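Local coordinates for CRISPR-associated protein, Cse1 family (Acidimicrobium ferrooxidans, PDB 4H3T), which probably serves as the large subunit of a type I-E CRISPR Cascade complex, helping it recognise and bind invading DNA, at residues Q222-N225 with L226-G230; A250-G253 with V254-F258; F431-E434 with S435-H438. The protein carries 1 engineered substitution. All coordinates share one frame; numbering follows the deposited sequence.

Three local turns follow one another along the chain, and none nests in or crosses another. Contact 1 closes a turn in the loop between helix 210-217 and strand 248-249. Contact 2 comes just after that strand and starts helix 254-257. The two lie side by side: their centres are 11 Å apart, and Val254 N probably donates a hydrogen bond to Arg228 O over 2.9 Å. The loop is thereby tied back to the start of the helix. Contact 3 stands apart, its nearest atoms about 51 Å from contact 1 and about 53 Å from contact 2. It turns the chain into helix 434-437, between helices 417-420 and 445-473.

Contact 1 of 3, residues Q222-N225 with L226-G230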
ATOM      1  N   GLN A 222      13.920  16.058  12.493  1.00 50.44           N
ATOM      2  CA  GLN A 222      15.304  16.340  12.114  1.00 52.21           C
ATOM      3  C   GLN A 222      15.692  15.682  10.779  1.00 54.14           C
ATOM      4  O   GLN A 222      16.583  16.169  10.112  1.00 54.88           O
ATOM      5  CB  GLN A 222      16.229  15.846  13.237  1.00 54.63           C
ATOM      6  CG  GLN A 222      17.668  16.248  13.198  1.00 75.15           C
ATOM      7  CD  GLN A 222      18.483  15.528  14.283  1.00 89.21           C
ATOM      8  OE1 GLN A 222      18.086  14.496  14.874  1.00 78.45           O
ATOM      9  NE2 GLN A 222      19.715  15.941  14.434  1.00 78.84           N
ATOM     10  N   TYR A 223      15.005  14.610  10.346  1.00 50.46           N
ATOM     11  CA  TYR A 223      15.269  14.004   9.038  1.00 47.77           C
ATOM     12  C   TYR A 223      14.620  14.822   7.916  1.00 52.64           C
ATOM     13  O   TYR A 223      13.654  14.371   7.292  1.00 50.25           O
ATOM     14  CB  TYR A 223      14.745  12.561   8.989  1.00 46.16           C
ATOM     15  CG  TYR A 223      15.534  11.598   9.846  1.00 47.92           C
ATOM     16  CD1 TYR A 223      16.591  10.869   9.313  1.00 51.27           C
ATOM     17  CD2 TYR A 223      15.237  11.426  11.188  1.00 49.02           C
ATOM     18  CE1 TYR A 223      17.369  10.031  10.113  1.00 52.64           C
ATOM     19  CE2 TYR A 223      16.008  10.591  12.000  1.00 50.79           C
ATOM     20  CZ  TYR A 223      16.995   9.802  11.428  1.00 56.76           C
ATOM     21  OH  TYR A 223      17.733   8.931  12.189  1.00 57.08           O
ATOM     22  N   ARG A 224      15.137  16.013   7.658  1.00 52.57           N
ATOM     23  CA  ARG A 224      14.563  16.932   6.660  1.00 54.70           C
ATOM     24  C   ARG A 224      14.649  16.365   5.236  1.00 58.78           C
ATOM     25  O   ARG A 224      13.893  16.767   4.367  1.00 55.93           O
ATOM     26  CB  ARG A 224      15.245  18.297   6.718  1.00 62.66           C
ATOM     27  CG  ARG A 224      15.038  19.058   8.039  1.00 74.11           C
ATOM     28  CD  ARG A 224      14.147  20.276   7.863  1.00 94.12           C
ATOM     29  NE  ARG A 224      14.541  21.090   6.702  1.00103.05           N
ATOM     30  CZ  ARG A 224      13.726  21.855   5.971  1.00114.88           C
ATOM     31  NH1 ARG A 224      12.432  21.961   6.284  1.00 83.53           N
ATOM     32  NH2 ARG A 224      14.199  22.526   4.925  1.00109.28           N
ATOM     33  N   ASN A 225      15.550  15.434   5.015  1.00 53.84           N
ATOM     34  CA  ASN A 225      15.661  14.700   3.743  1.00 53.72           C
ATOM     35  C   ASN A 225      14.595  13.659   3.542  1.00 56.01           C
ATOM     36  O   ASN A 225      14.399  13.213   2.410  1.00 52.73           O
ATOM     37  CB  ASN A 225      17.030  13.984   3.655  1.00 57.00           C
ATOM     38  CG  ASN A 225      17.382  13.115   4.898  1.00 78.18           C
ATOM     39  OD1 ASN A 225      17.191  13.539   6.081  1.00 58.15           O
ATOM     40  ND2 ASN A 225      17.944  11.896   4.680  1.00 67.41           N
ATOM     41  N   LEU A 226      13.937  13.206   4.640  1.00 52.71           N
ATOM     42  CA  LEU A 226      12.940  12.153   4.616  1.00 49.59           C
ATOM     43  C   LEU A 226      11.501  12.624   4.820  1.00 55.16           C
ATOM     44  O   LEU A 226      10.578  11.951   4.340  1.00 54.35           O
ATOM     45  CB  LEU A 226      13.298  11.149   5.709  1.00 48.05           C
ATOM     46  CG  LEU A 226      14.702  10.549   5.669  1.00 53.25           C
ATOM     47  CD1 LEU A 226      14.802   9.428   6.717  1.00 53.24           C
ATOM     48  CD2 LEU A 226      15.123  10.044   4.199  1.00 51.80           C
ATOM     49  N   ILE A 227      11.274  13.669   5.627  1.00 50.68           N
ATOM     50  CA  ILE A 227       9.922  14.200   5.890  1.00 50.56           C
ATOM     51  C   ILE A 227       9.940  15.701   6.096  1.00 54.77           C
ATOM     52  O   ILE A 227      10.991  16.268   6.318  1.00 53.58           O
ATOM     53  CB  ILE A 227       9.295  13.576   7.175  1.00 54.00           C
ATOM     54  CG1 ILE A 227      10.142  13.848   8.488  1.00 54.37           C
ATOM     55  CG2 ILE A 227       9.039  12.175   7.054  1.00 57.91           C
ATOM     56  CD1 ILE A 227       9.187  13.932   9.730  1.00 65.85           C
ATOM     57  N   ARG A 228       8.738  16.301   6.171  1.00 49.20           N
ATOM     58  CA  ARG A 228       8.506  17.666   6.660  1.00 48.52           C
ATOM     59  C   ARG A 228       7.549  17.551   7.832  1.00 49.31           C
ATOM     60  O   ARG A 228       6.417  17.026   7.698  1.00 46.56           O
ATOM     61  CB  ARG A 228       7.938  18.627   5.606  1.00 49.74           C
ATOM     62  CG  ARG A 228       8.818  18.979   4.452  1.00 68.51           C
ATOM     63  CD  ARG A 228       9.753  20.146   4.763  1.00 86.55           C
ATOM     64  NE  ARG A 228      10.717  20.365   3.682  1.00 80.64           N
ATOM     65  CZ  ARG A 228      11.762  19.585   3.436  1.00 88.53           C
ATOM     66  NH1 ARG A 228      12.003  18.524   4.199  1.00 73.89           N
ATOM     67  NH2 ARG A 228      12.575  19.855   2.416  1.00 80.38           N
ATOM     68  N   GLY A 229       7.994  18.027   8.974  1.00 47.52           N
ATOM     69  CA  GLY A 229       7.196  18.043  10.200  1.00 47.50           C
ATOM     70  C   GLY A 229       7.748  19.055  11.155  1.00 51.67           C
ATOM     71  O   GLY A 229       8.869  19.502  10.957  1.00 50.86           O
ATOM     72  N   GLY A 230       6.972  19.432  12.154  1.00 48.97           N
ATOM     73  CA  GLY A 230       7.405  20.429  13.137  1.00 50.38           C
ATOM     74  C   GLY A 230       6.272  20.861  14.023  1.00 52.96           C
ATOM     75  O   GLY A 230       5.129  20.486  13.810  1.00 49.75           O
TER
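Tyr223 meets Leu226 through both backbone and side chain. Tyr223 is the centre of an inverse gamma turn, closed by a weak bond from Arg224 N to Gln222 O. The carbonyl O of Tyr223 takes two N-H groups at once: Leu226 N at 2.9 Å and Ile227 N at 3.0 Å. The Tyr223 ring lies alongside Leu226, with CD1 of Tyr223 3.5 Å from CD1 of Leu226. Outside the turn, the phenol OH bonds Asp74 OD1, and the ring meets Phe348 edge-to-face.

Arg224 is gripped by Arg228 in two ways. Its carbonyl O takes a short bond of 2.6 Å from Arg228 NH1, which lies in the carbonyl plane on a lone pair and keeps the acceptor in its own guanidinium plane. The bend in the Arg228 chain (chi2 -85°) folds the guanidinium back to this oxygen. Above it the Arg224 guanidinium lies flat, centres 3.9 Å apart and planes 24° apart. The like charges would probably oppose this stack, so the bond to the carbonyl is likely to help hold it.

Asn225 runs beside Leu226, its ND2 3.4 Å from Leu226 CD2. Leu226 also packs on helix 344-350. With Arg224 and Asn225 as its corner residues, the arrangement is a type I beta turn from Tyr223 to Leu226, extended to an alpha turn by Ile227 N.

Contact 2 of 3, residues A250-G253 with V254-F258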
ATOM      1  N   ALA A 250      -0.112  23.095  -1.033  1.00 49.85           N
ATOM      2  CA  ALA A 250       1.026  22.321  -0.559  1.00 49.51           C
ATOM      3  C   ALA A 250       0.796  21.947   0.896  1.00 53.85           C
ATOM      4  O   ALA A 250       0.539  22.825   1.699  1.00 56.30           O
ATOM      5  CB  ALA A 250       2.324  23.127  -0.695  1.00 51.43           C
ATOM      6  N   PRO A 251       0.979  20.689   1.312  1.00 48.21           N
ATOM      7  CA  PRO A 251       0.824  20.381   2.757  1.00 47.00           C
ATOM      8  C   PRO A 251       1.927  21.026   3.606  1.00 52.96           C
ATOM      9  O   PRO A 251       3.031  21.155   3.128  1.00 52.60           O
ATOM     10  CB  PRO A 251       0.818  18.850   2.818  1.00 46.89           C
ATOM     11  CG  PRO A 251       1.288  18.383   1.487  1.00 53.28           C
ATOM     12  CD  PRO A 251       1.290  19.508   0.507  1.00 49.89           C
ATOM     13  N   ASP A 252       1.606  21.458   4.844  1.00 49.18           N
ATOM     14  CA  ASP A 252       2.573  22.089   5.740  1.00 52.97           C
ATOM     15  C   ASP A 252       3.560  21.082   6.320  1.00 54.56           C
ATOM     16  O   ASP A 252       4.609  21.444   6.815  1.00 54.02           O
ATOM     17  CB  ASP A 252       1.841  22.784   6.887  1.00 55.38           C
ATOM     18  CG  ASP A 252       0.939  23.920   6.434  1.00 65.75           C
ATOM     19  OD1 ASP A 252       1.156  24.452   5.296  1.00 67.46           O
ATOM     20  OD2 ASP A 252      -0.012  24.254   7.182  1.00 66.52           O
ATOM     21  N   GLY A 253       3.142  19.843   6.353  1.00 48.24           N
ATOM     22  CA  GLY A 253       3.905  18.739   6.908  1.00 47.51           C
ATOM     23  C   GLY A 253       3.056  17.484   6.957  1.00 46.86           C
ATOM     24  O   GLY A 253       1.927  17.431   6.404  1.00 44.34           O
ATOM     25  N   VAL A 254       3.558  16.493   7.679  1.00 42.13           N
ATOM     26  CA  VAL A 254       2.891  15.190   7.735  1.00 41.76           C
ATOM     27  C   VAL A 254       1.573  15.190   8.463  1.00 42.95           C
ATOM     28  O   VAL A 254       0.690  14.445   8.045  1.00 40.77           O
ATOM     29  CB  VAL A 254       3.753  14.052   8.306  1.00 46.70           C
ATOM     30  CG1 VAL A 254       4.798  13.613   7.288  1.00 46.80           C
ATOM     31  CG2 VAL A 254       4.393  14.419   9.645  1.00 48.11           C
ATOM     32  N   CYS A 255       1.413  15.963   9.542  1.00 39.02           N
ATOM     33  CA  CYS A 255       0.114  15.987  10.253  1.00 40.38           C
ATOM     34  C   CYS A 255      -0.974  16.514   9.361  1.00 42.69           C
ATOM     35  O   CYS A 255      -2.089  16.012   9.437  1.00 42.71           O
ATOM     36  CB  CYS A 255       0.152  16.773  11.541  1.00 42.43           C
ATOM     37  SG  CYS A 255       1.302  16.110  12.774  1.00 48.79           S
ATOM     38  N   ASP A 256      -0.656  17.548   8.553  1.00 40.29           N
ATOM     39  CA  ASP A 256      -1.576  18.155   7.588  1.00 39.15           C
ATOM     40  C   ASP A 256      -1.878  17.100   6.469  1.00 40.14           C
ATOM     41  O   ASP A 256      -3.027  16.734   6.245  1.00 39.69           O
ATOM     42  CB  ASP A 256      -0.908  19.439   7.043  1.00 41.17           C
ATOM     43  CG  ASP A 256      -1.714  20.277   6.108  1.00 47.86           C
ATOM     44  OD1 ASP A 256      -2.971  20.143   6.112  1.00 46.04           O
ATOM     45  OD2 ASP A 256      -1.097  21.074   5.350  1.00 48.16           O
ATOM     46  N   LEU A 257      -0.837  16.506   5.888  1.00 39.37           N
ATOM     47  CA  LEU A 257      -1.003  15.571   4.789  1.00 40.01           C
ATOM     48  C   LEU A 257      -1.711  14.302   5.189  1.00 41.96           C
ATOM     49  O   LEU A 257      -2.614  13.858   4.479  1.00 39.29           O
ATOM     50  CB  LEU A 257       0.319  15.222   4.154  1.00 39.55           C
ATOM     51  CG  LEU A 257       0.286  14.264   2.924  1.00 39.95           C
ATOM     52  CD1 LEU A 257      -0.654  14.781   1.805  1.00 41.40           C
ATOM     53  CD2 LEU A 257       1.710  14.077   2.429  1.00 39.42           C
ATOM     54  N   PHE A 258      -1.308  13.731   6.309  1.00 38.74           N
ATOM     55  CA  PHE A 258      -1.925  12.531   6.826  1.00 37.52           C
ATOM     56  C   PHE A 258      -3.445  12.671   7.191  1.00 42.49           C
ATOM     57  O   PHE A 258      -4.076  11.660   7.375  1.00 39.80           O
ATOM     58  CB  PHE A 258      -1.176  12.020   8.029  1.00 37.09           C
ATOM     59  CG  PHE A 258       0.208  11.433   7.814  1.00 37.13           C
ATOM     60  CD1 PHE A 258       0.792  11.404   6.553  1.00 37.70           C
ATOM     61  CD2 PHE A 258       0.915  10.918   8.870  1.00 39.84           C
ATOM     62  CE1 PHE A 258       2.103  10.891   6.377  1.00 40.36           C
ATOM     63  CE2 PHE A 258       2.229  10.465   8.717  1.00 42.04           C
ATOM     64  CZ  PHE A 258       2.763  10.327   7.449  1.00 41.69           C
TER
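Two hydrogen bonds join Asp252 and Gly253 to the helix that follows. Asp252 N donates to Asp256 OD2 at 2.8 Å, an almost straight bond (167°) that uses the anti lone pair of the oxygen. Asp256 holds its CG anti to its own backbone N (chi1 -176°), which sends the carboxylate back past the helix start. Leu257 N then donates to Gly253 O at 3.0 Å. This is the first turn of helix 254-257, with Gly253 as its N-cap. Gly253 has no side chain to offer the helix. Cys255 N and Asp256 N bond the carboxylate oxygens of Asp233 instead.

The charged groups come next. Asp252 OD2 and Asp256 OD2 are 3.8 Å apart, and the two carboxylate planes are turned 42° from each other. Each oxygen has a cation: Asp252 OD2 forms a salt bridge with Arg239, and Asp256 OD2 one with Arg249.

The apolar contact lies beside these bonds. Pro251 and Leu257 run side by side, CB of Pro251 3.9 Å from CB of Leu257 and CG of Pro251 4.1 Å from CD1 of Leu257. Both side chains also touch Val289 of strand 275-289.

The chemistry implies a buried carboxylate paid for from several sides. Asp256 OD2 has a backbone N-H and an arginine, and it sits near a helix N-terminus. These would probably favour its charged form and offset the repulsion from Asp252.

Contact 3 of 3, residues F431-E434 with S435-H438; sequences FHEE and SKRH
The single-turn helix 434-437 begins here, with Glu433 as the N-cap and Arg437 closing the turn. Arg437 N donates to Glu433 O at 2.9 Å. The Arg437 side chain, extended as far as NE, reaches back over the turn to Phe431. Its NE makes a straight bond (178°) to Phe431 O at 2.9 Å, within the guanidinium plane but above the carbonyl plane. Water 1 donates to the same oxygen and accepts from Arg437 NH2, and it also takes a weak bond from His432 ND1. A leucine in place of Arg437 would probably cost Phe431 O the NE bond, leave water 1 less firmly placed and take a partner from the Tyr427 hydroxyl.

Phe431 lies across Lys436, with Lys436 O over one face of the ring, 3.8 Å from Phe431 CG. Glu433 and Lys436 run alongside each other and end in a salt bridge, OE1 of Glu433 to NZ of Lys436 at 3.1 Å.

At the far end, His438 ND1 donates to Glu434 O at 2.7 Å. The oxygen lies near the imidazole plane, so the bond helps set the rotation of the ring. Glu434 OE2 approaches His438 CE1 at 3.4 Å. Glu434 OE1 and Arg437 NH1 both bond the hydroxyl of Tyr427, whose ring meets His438 edge-to-face. The arrangement is a one-turn helix N-capped by Glu433, with the Arg437 and His438 side chains bonded to the carbonyls of Phe431 and Glu434.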
ATOM      1  N   PHE A 431      12.060 -24.741 -43.481  1.00 60.36           N
ATOM      2  CA  PHE A 431      13.265 -24.172 -42.884  1.00 59.07           C
ATOM      3  C   PHE A 431      14.403 -25.201 -43.044  1.00 63.39           C
ATOM      4  O   PHE A 431      14.134 -26.380 -43.209  1.00 61.08           O
ATOM      5  CB  PHE A 431      13.062 -23.749 -41.446  1.00 59.32           C
ATOM      6  CG  PHE A 431      12.122 -22.587 -41.336  1.00 60.52           C
ATOM      7  CD1 PHE A 431      12.604 -21.283 -41.335  1.00 64.55           C
ATOM      8  CD2 PHE A 431      10.748 -22.788 -41.227  1.00 59.48           C
ATOM      9  CE1 PHE A 431      11.730 -20.200 -41.200  1.00 65.04           C
ATOM     10  CE2 PHE A 431       9.879 -21.707 -41.124  1.00 62.12           C
ATOM     11  CZ  PHE A 431      10.377 -20.420 -41.050  1.00 61.81           C
ATOM     12  N   HIS A 432      15.660 -24.744 -43.085  1.00 63.41           N
ATOM     13  CA  HIS A 432      16.798 -25.587 -43.453  1.00 64.32           C
ATOM     14  C   HIS A 432      17.776 -25.801 -42.326  1.00 63.37           C
ATOM     15  O   HIS A 432      18.830 -26.360 -42.546  1.00 63.33           O
ATOM     16  CB  HIS A 432      17.473 -24.962 -44.679  1.00 69.06           C
ATOM     17  CG  HIS A 432      16.472 -24.594 -45.745  1.00 75.27           C
ATOM     18  ND1 HIS A 432      15.810 -25.570 -46.490  1.00 78.37           N
ATOM     19  CD2 HIS A 432      15.994 -23.374 -46.105  1.00 78.53           C
ATOM     20  CE1 HIS A 432      15.003 -24.915 -47.320  1.00 77.98           C
ATOM     21  NE2 HIS A 432      15.055 -23.594 -47.102  1.00 78.85           N
ATOM     22  N   GLU A 433      17.362 -25.505 -41.099  1.00 60.74           N
ATOM     23  CA  GLU A 433      18.136 -25.703 -39.879  1.00 60.87           C
ATOM     24  C   GLU A 433      17.209 -26.346 -38.887  1.00 61.38           C
ATOM     25  O   GLU A 433      16.054 -25.924 -38.766  1.00 58.41           O
ATOM     26  CB  GLU A 433      18.676 -24.342 -39.329  1.00 63.10           C
ATOM     27  CG  GLU A 433      19.774 -23.707 -40.177  1.00 73.79           C
ATOM     28  CD  GLU A 433      19.864 -22.189 -40.091  1.00103.83           C
ATOM     29  OE1 GLU A 433      20.114 -21.664 -38.981  1.00 89.96           O
ATOM     30  OE2 GLU A 433      19.676 -21.521 -41.136  1.00100.92           O
ATOM     31  N   GLU A 434      17.696 -27.323 -38.171  1.00 58.20           N
ATOM     32  CA  GLU A 434      16.918 -28.089 -37.215  1.00 59.25           C
ATOM     33  C   GLU A 434      16.283 -27.192 -36.121  1.00 65.25           C
ATOM     34  O   GLU A 434      15.088 -27.368 -35.830  1.00 63.55           O
ATOM     35  CB  GLU A 434      17.833 -29.226 -36.641  1.00 60.93           C
ATOM     36  CG  GLU A 434      17.147 -30.321 -35.842  1.00 69.50           C
ATOM     37  CD  GLU A 434      16.164 -31.182 -36.611  1.00 77.33           C
ATOM     38  OE1 GLU A 434      15.987 -30.934 -37.825  1.00 58.22           O
ATOM     39  OE2 GLU A 434      15.587 -32.125 -36.011  1.00 72.47           O
ATOM     40  N   SER A 435      17.006 -26.157 -35.623  1.00 63.46           N
ATOM     41  CA  SER A 435      16.473 -25.207 -34.632  1.00 62.67           C
ATOM     42  C   SER A 435      15.300 -24.374 -35.198  1.00 63.24           C
ATOM     43  O   SER A 435      14.284 -24.155 -34.512  1.00 60.13           O
ATOM     44  CB  SER A 435      17.574 -24.241 -34.171  1.00 67.22           C
ATOM     45  OG  SER A 435      18.036 -23.412 -35.233  1.00 76.91           O
ATOM     46  N   LYS A 436      15.471 -23.875 -36.432  1.00 56.36           N
ATOM     47  CA  LYS A 436      14.433 -23.096 -37.109  1.00 54.35           C
ATOM     48  C   LYS A 436      13.237 -23.960 -37.531  1.00 53.35           C
ATOM     49  O   LYS A 436      12.153 -23.432 -37.630  1.00 51.58           O
ATOM     50  CB  LYS A 436      15.000 -22.383 -38.340  1.00 57.45           C
ATOM     51  CG  LYS A 436      15.979 -21.245 -38.005  1.00 74.17           C
ATOM     52  CD  LYS A 436      16.357 -20.462 -39.285  1.00 86.58           C
ATOM     53  CE  LYS A 436      17.003 -19.122 -39.016  1.00 97.70           C
ATOM     54  NZ  LYS A 436      18.304 -19.235 -38.300  1.00105.58           N
ATOM     55  N   ARG A 437      13.412 -25.269 -37.760  1.00 47.98           N
ATOM     56  CA  ARG A 437      12.257 -26.128 -38.094  1.00 46.43           C
ATOM     57  C   ARG A 437      11.304 -26.283 -36.888  1.00 46.87           C
ATOM     58  O   ARG A 437      10.118 -26.432 -37.108  1.00 47.37           O
ATOM     59  CB  ARG A 437      12.713 -27.525 -38.566  1.00 44.33           C
ATOM     60  CG  ARG A 437      13.373 -27.524 -39.921  1.00 46.24           C
ATOM     61  CD  ARG A 437      13.601 -28.918 -40.422  1.00 44.91           C
ATOM     62  NE  ARG A 437      13.967 -28.935 -41.848  1.00 45.93           N
ATOM     63  CZ  ARG A 437      14.255 -30.025 -42.549  1.00 48.31           C
ATOM     64  NH1 ARG A 437      14.290 -31.218 -41.958  1.00 47.78           N
ATOM     65  NH2 ARG A 437      14.547 -29.932 -43.833  1.00 43.40           N
ATOM     66  N   HIS A 438      11.831 -26.274 -35.640  1.00 43.04           N
ATOM     67  CA  HIS A 438      11.069 -26.423 -34.417  1.00 43.42           C
ATOM     68  C   HIS A 438      10.571 -25.048 -34.033  1.00 49.92           C
ATOM     69  O   HIS A 438      11.297 -24.283 -33.389  1.00 47.10           O
ATOM     70  CB  HIS A 438      11.926 -27.016 -33.305  1.00 45.30           C
ATOM     71  CG  HIS A 438      12.319 -28.449 -33.484  1.00 48.57           C
ATOM     72  ND1 HIS A 438      13.450 -28.794 -34.195  1.00 51.50           N
ATOM     73  CD2 HIS A 438      11.758 -29.576 -32.980  1.00 50.27           C
ATOM     74  CE1 HIS A 438      13.510 -30.121 -34.175  1.00 51.32           C
ATOM     75  NE2 HIS A 438      12.523 -30.639 -33.437  1.00 51.46           N
TER
HETATM   76  O   HOH W   1      14.152 -27.942 -45.960  1.00 77.27           O